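Local coordinates for protein lectin CEL-I, N-acetyl-D-galactosamine-specific C-type (Cucumaria echinata, PDB 4WQQ) that binds carbohydrate through calcium as a C-type lectin, the natural form being specific for galactose and N-acetylgalactosamine and this engineered variant recognising mannose, at residues E9-N20 with Y57-D66. The protein carries 3 engineered substitutions. Numbering follows the deposited sequence.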
# COMPACT_ATOMS: atom_id res chain seq x y z
N GLU A 9 10.19 -1.76 3.14
CA GLU A 9 10.38 -1.24 4.50
C GLU A 9 9.64 0.06 4.68
O GLU A 9 9.64 0.93 3.82
CB GLU A 9 11.87 -0.93 4.78
CG GLU A 9 12.85 -2.04 4.48
CD GLU A 9 12.62 -3.29 5.29
OE1 GLU A 9 12.41 -4.35 4.68
OE2 GLU A 9 12.60 -3.21 6.52
N ALA A 10 9.05 0.23 5.87
CA ALA A 10 8.28 1.43 6.15
C ALA A 10 9.14 2.47 6.81
O ALA A 10 9.95 2.17 7.72
CB ALA A 10 7.11 1.10 7.03
N GLU A 11 8.99 3.68 6.34
CA GLU A 11 9.60 4.89 6.99
C GLU A 11 8.76 6.12 6.66
O GLU A 11 8.53 6.49 5.49
CB GLU A 11 11.04 5.02 6.63
CG GLU A 11 11.66 6.38 6.78
CD GLU A 11 12.04 6.70 8.22
OE1 GLU A 11 12.04 5.78 9.07
OE2 GLU A 11 12.31 7.90 8.47
N GLY A 12 8.29 6.81 7.68
CA GLY A 12 7.27 7.86 7.46
C GLY A 12 6.02 7.42 6.70
O GLY A 12 5.52 6.31 6.94
N ASP A 13 5.48 8.24 5.80
CA ASP A 13 4.33 7.80 5.05
C ASP A 13 4.73 7.13 3.74
O ASP A 13 3.98 7.25 2.76
CB ASP A 13 3.29 8.90 4.79
CG ASP A 13 2.54 9.33 6.09
OD1 ASP A 13 2.66 8.65 7.14
OD2 ASP A 13 1.81 10.34 6.04
N HIS A 14 5.86 6.44 3.75
CA HIS A 14 6.39 5.85 2.50
C HIS A 14 6.89 4.45 2.78
O HIS A 14 7.03 4.07 3.96
CB HIS A 14 7.55 6.69 1.84
CG HIS A 14 7.12 8.03 1.37
ND1 HIS A 14 6.42 8.24 0.21
CD2 HIS A 14 7.39 9.25 1.88
CE1 HIS A 14 6.21 9.54 0.05
NE2 HIS A 14 6.75 10.17 1.09
N CYS A 15 7.09 3.68 1.71
CA CYS A 15 7.76 2.42 1.75
C CYS A 15 8.93 2.47 0.81
O CYS A 15 8.90 3.21 -0.17
CB CYS A 15 6.85 1.23 1.37
SG CYS A 15 5.29 1.17 2.26
N TYR A 16 9.96 1.74 1.14
CA TYR A 16 11.23 1.74 0.42
C TYR A 16 11.69 0.30 0.15
O TYR A 16 11.45 -0.64 0.94
CB TYR A 16 12.35 2.52 1.21
CG TYR A 16 11.99 3.95 1.51
CD1 TYR A 16 11.19 4.26 2.58
CD2 TYR A 16 12.47 4.97 0.76
CE1 TYR A 16 10.83 5.56 2.85
CE2 TYR A 16 12.15 6.30 1.03
CZ TYR A 16 11.32 6.59 2.07
OH TYR A 16 10.93 7.89 2.41
N ARG A 17 12.37 0.08 -0.98
CA ARG A 17 12.95 -1.19 -1.30
C ARG A 17 14.26 -1.02 -2.06
O ARG A 17 14.31 -0.38 -3.10
CB ARG A 17 12.00 -2.05 -2.12
CG ARG A 17 12.49 -3.48 -2.33
CD ARG A 17 11.33 -4.36 -2.76
NE ARG A 17 11.80 -5.68 -3.14
CZ ARG A 17 11.05 -6.62 -3.68
NH1 ARG A 17 9.77 -6.40 -3.93
NH2 ARG A 17 11.62 -7.79 -4.01
N PHE A 18 15.30 -1.61 -1.49
CA PHE A 18 16.58 -1.64 -2.11
C PHE A 18 16.81 -2.88 -2.95
O PHE A 18 16.50 -4.00 -2.51
CB PHE A 18 17.65 -1.57 -1.00
CG PHE A 18 19.04 -1.75 -1.53
CD1 PHE A 18 19.57 -0.83 -2.41
CD2 PHE A 18 19.81 -2.90 -1.19
CE1 PHE A 18 20.82 -0.98 -2.96
CE2 PHE A 18 21.08 -3.04 -1.72
CZ PHE A 18 21.59 -2.13 -2.62
N PHE A 19 17.31 -2.65 -4.17
CA PHE A 19 17.69 -3.65 -5.11
C PHE A 19 19.19 -3.66 -5.33
O PHE A 19 19.80 -2.78 -5.88
CB PHE A 19 16.98 -3.44 -6.43
CG PHE A 19 15.51 -3.69 -6.33
CD1 PHE A 19 14.99 -4.96 -6.47
CD2 PHE A 19 14.65 -2.65 -6.03
CE1 PHE A 19 13.62 -5.21 -6.35
CE2 PHE A 19 13.31 -2.91 -5.90
CZ PHE A 19 12.80 -4.18 -6.06
N ASN A 20 19.78 -4.75 -4.88
CA ASN A 20 21.24 -4.90 -4.86
C ASN A 20 21.74 -5.49 -6.17
O ASN A 20 22.34 -6.54 -6.23
CB ASN A 20 21.65 -5.73 -3.67
CG ASN A 20 23.12 -5.61 -3.36
OD1 ASN A 20 23.81 -4.75 -3.85
ND2 ASN A 20 23.59 -6.44 -2.47
N TYR A 57 18.07 7.82 6.37
CA TYR A 57 17.29 6.56 6.41
C TYR A 57 17.68 5.73 5.17
O TYR A 57 18.07 4.56 5.24
CB TYR A 57 15.79 6.82 6.41
CG TYR A 57 15.07 5.52 6.12
CD1 TYR A 57 14.91 4.56 7.10
CD2 TYR A 57 14.69 5.21 4.81
CE1 TYR A 57 14.37 3.33 6.81
CE2 TYR A 57 14.13 4.00 4.51
CZ TYR A 57 13.96 3.05 5.48
OH TYR A 57 13.39 1.84 5.11
N VAL A 58 17.67 6.40 4.03
CA VAL A 58 18.03 5.76 2.75
C VAL A 58 19.44 5.23 2.70
O VAL A 58 19.69 4.10 2.34
CB VAL A 58 17.73 6.72 1.58
CG1 VAL A 58 18.28 6.17 0.24
CG2 VAL A 58 16.24 6.98 1.45
N PHE A 59 20.39 6.07 3.10
CA PHE A 59 21.78 5.74 3.06
C PHE A 59 22.02 4.54 4.01
O PHE A 59 22.72 3.56 3.64
CB PHE A 59 22.59 6.98 3.42
CG PHE A 59 24.07 6.71 3.53
CD1 PHE A 59 24.80 6.53 2.39
CD2 PHE A 59 24.69 6.64 4.75
CE1 PHE A 59 26.15 6.28 2.45
CE2 PHE A 59 26.03 6.33 4.83
CZ PHE A 59 26.78 6.18 3.68
N ASN A 60 21.47 4.61 5.25
CA ASN A 60 21.74 3.57 6.23
C ASN A 60 21.10 2.22 5.80
O ASN A 60 21.68 1.13 5.98
CB ASN A 60 21.29 4.03 7.62
CG ASN A 60 22.15 5.25 8.12
OD1 ASN A 60 23.37 5.28 7.92
ND2 ASN A 60 21.50 6.24 8.73
N TYR A 61 19.95 2.30 5.13
CA TYR A 61 19.29 1.10 4.67
C TYR A 61 20.13 0.41 3.58
O TYR A 61 20.46 -0.79 3.64
CB TYR A 61 17.88 1.49 4.20
CG TYR A 61 17.06 0.45 3.43
CD1 TYR A 61 17.22 -0.90 3.64
CD2 TYR A 61 16.12 0.85 2.48
CE1 TYR A 61 16.48 -1.84 2.96
CE2 TYR A 61 15.34 -0.08 1.78
CZ TYR A 61 15.55 -1.43 1.99
OH TYR A 61 14.83 -2.42 1.36
N TRP A 62 20.54 1.21 2.59
CA TRP A 62 21.40 0.76 1.54
C TRP A 62 22.69 0.08 2.09
O TRP A 62 23.01 -1.06 1.74
CB TRP A 62 21.74 1.94 0.63
CG TRP A 62 22.86 1.69 -0.31
CD1 TRP A 62 23.15 0.52 -0.97
CD2 TRP A 62 23.79 2.65 -0.81
NE1 TRP A 62 24.19 0.68 -1.79
CE2 TRP A 62 24.63 1.97 -1.71
CE3 TRP A 62 24.03 4.03 -0.55
CZ2 TRP A 62 25.68 2.60 -2.36
CZ3 TRP A 62 25.08 4.63 -1.15
CH2 TRP A 62 25.87 3.92 -2.11
N ARG A 63 23.40 0.82 2.95
CA ARG A 63 24.72 0.39 3.41
C ARG A 63 24.65 -0.74 4.42
O ARG A 63 25.64 -1.48 4.58
CB ARG A 63 25.50 1.59 3.90
CG ARG A 63 25.68 2.69 2.86
CD ARG A 63 26.28 2.17 1.57
NE ARG A 63 27.62 1.65 1.77
CZ ARG A 63 28.33 0.98 0.87
NH1 ARG A 63 27.84 0.67 -0.31
NH2 ARG A 63 29.54 0.61 1.16
N GLY A 64 23.45 -1.00 4.95
CA GLY A 64 23.23 -2.22 5.76
C GLY A 64 23.12 -3.48 4.96
O GLY A 64 23.42 -4.60 5.43
N ILE A 65 22.74 -3.35 3.68
CA ILE A 65 22.68 -4.48 2.83
C ILE A 65 23.89 -4.62 1.89
O ILE A 65 24.33 -5.74 1.58
CB ILE A 65 21.35 -4.40 2.04
CG1 ILE A 65 20.23 -4.59 3.08
CG2 ILE A 65 21.26 -5.53 1.01
CD1 ILE A 65 18.93 -4.05 2.61
N ASP A 66 24.36 -3.50 1.37
CA ASP A 66 25.43 -3.47 0.38
C ASP A 66 26.68 -2.84 0.99
O ASP A 66 26.72 -1.64 1.34
CB ASP A 66 24.94 -2.66 -0.83
CG ASP A 66 25.97 -2.49 -1.92
OD1 ASP A 66 27.01 -3.23 -1.99
OD2 ASP A 66 25.73 -1.61 -2.81
O HOH W 1 26.69 -6.03 -2.12
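Phe18 N donates a nearly straight hydrogen bond to Tyr61 OH (3.0 Å, 164°). It is the one direct hydrogen bond between strand 14-20 and helix 57-65. CB of Phe18 also lies over a face of the Tyr61 ring, in CH-pi contact, and CG of Glu9 makes a second, off-centre one. The chi1 of 173° turns the Phe18 ring away from its own backbone N and toward the C-terminal end of the helix. There its CE1 meets Trp62 CD1 at 3.4 Å, the two rings lying oblique to each other. Ile65 CG2 fits at the edge of the Phe18 ring, 3.7 Å from CE2. Nearer the hairpin turn, Glu11 CB sits 3.6 Å above the centre of the Tyr57 ring. The Glu11 carboxylate runs almost parallel to that ring (planes 11° apart). Tyr57 CE2 in turn covers one face of Tyr16, 3.5 Å from CD1.

Further out, Glu54 binds the Tyr16 hydroxyl. Trp62 NE1 donates to Asp66 OD2 (2.9 Å), which also pairs with Lys133. Lys133 also bonds Asn20 OD1, and a water joins Asn20 ND2 to Asp66 OD1. Leu72 backs both Phe18 and Trp62.

The contact packs a helix of the C-type lectin fold against its N-terminal beta hairpin. Aromatic packing dominates. The bond to Tyr61 OH ties the backbone at Phe18 directly to the helix, while backbone pairing with strand 132-140 holds the strand in its sheet. Lys133 probably offsets the charge of Asp66.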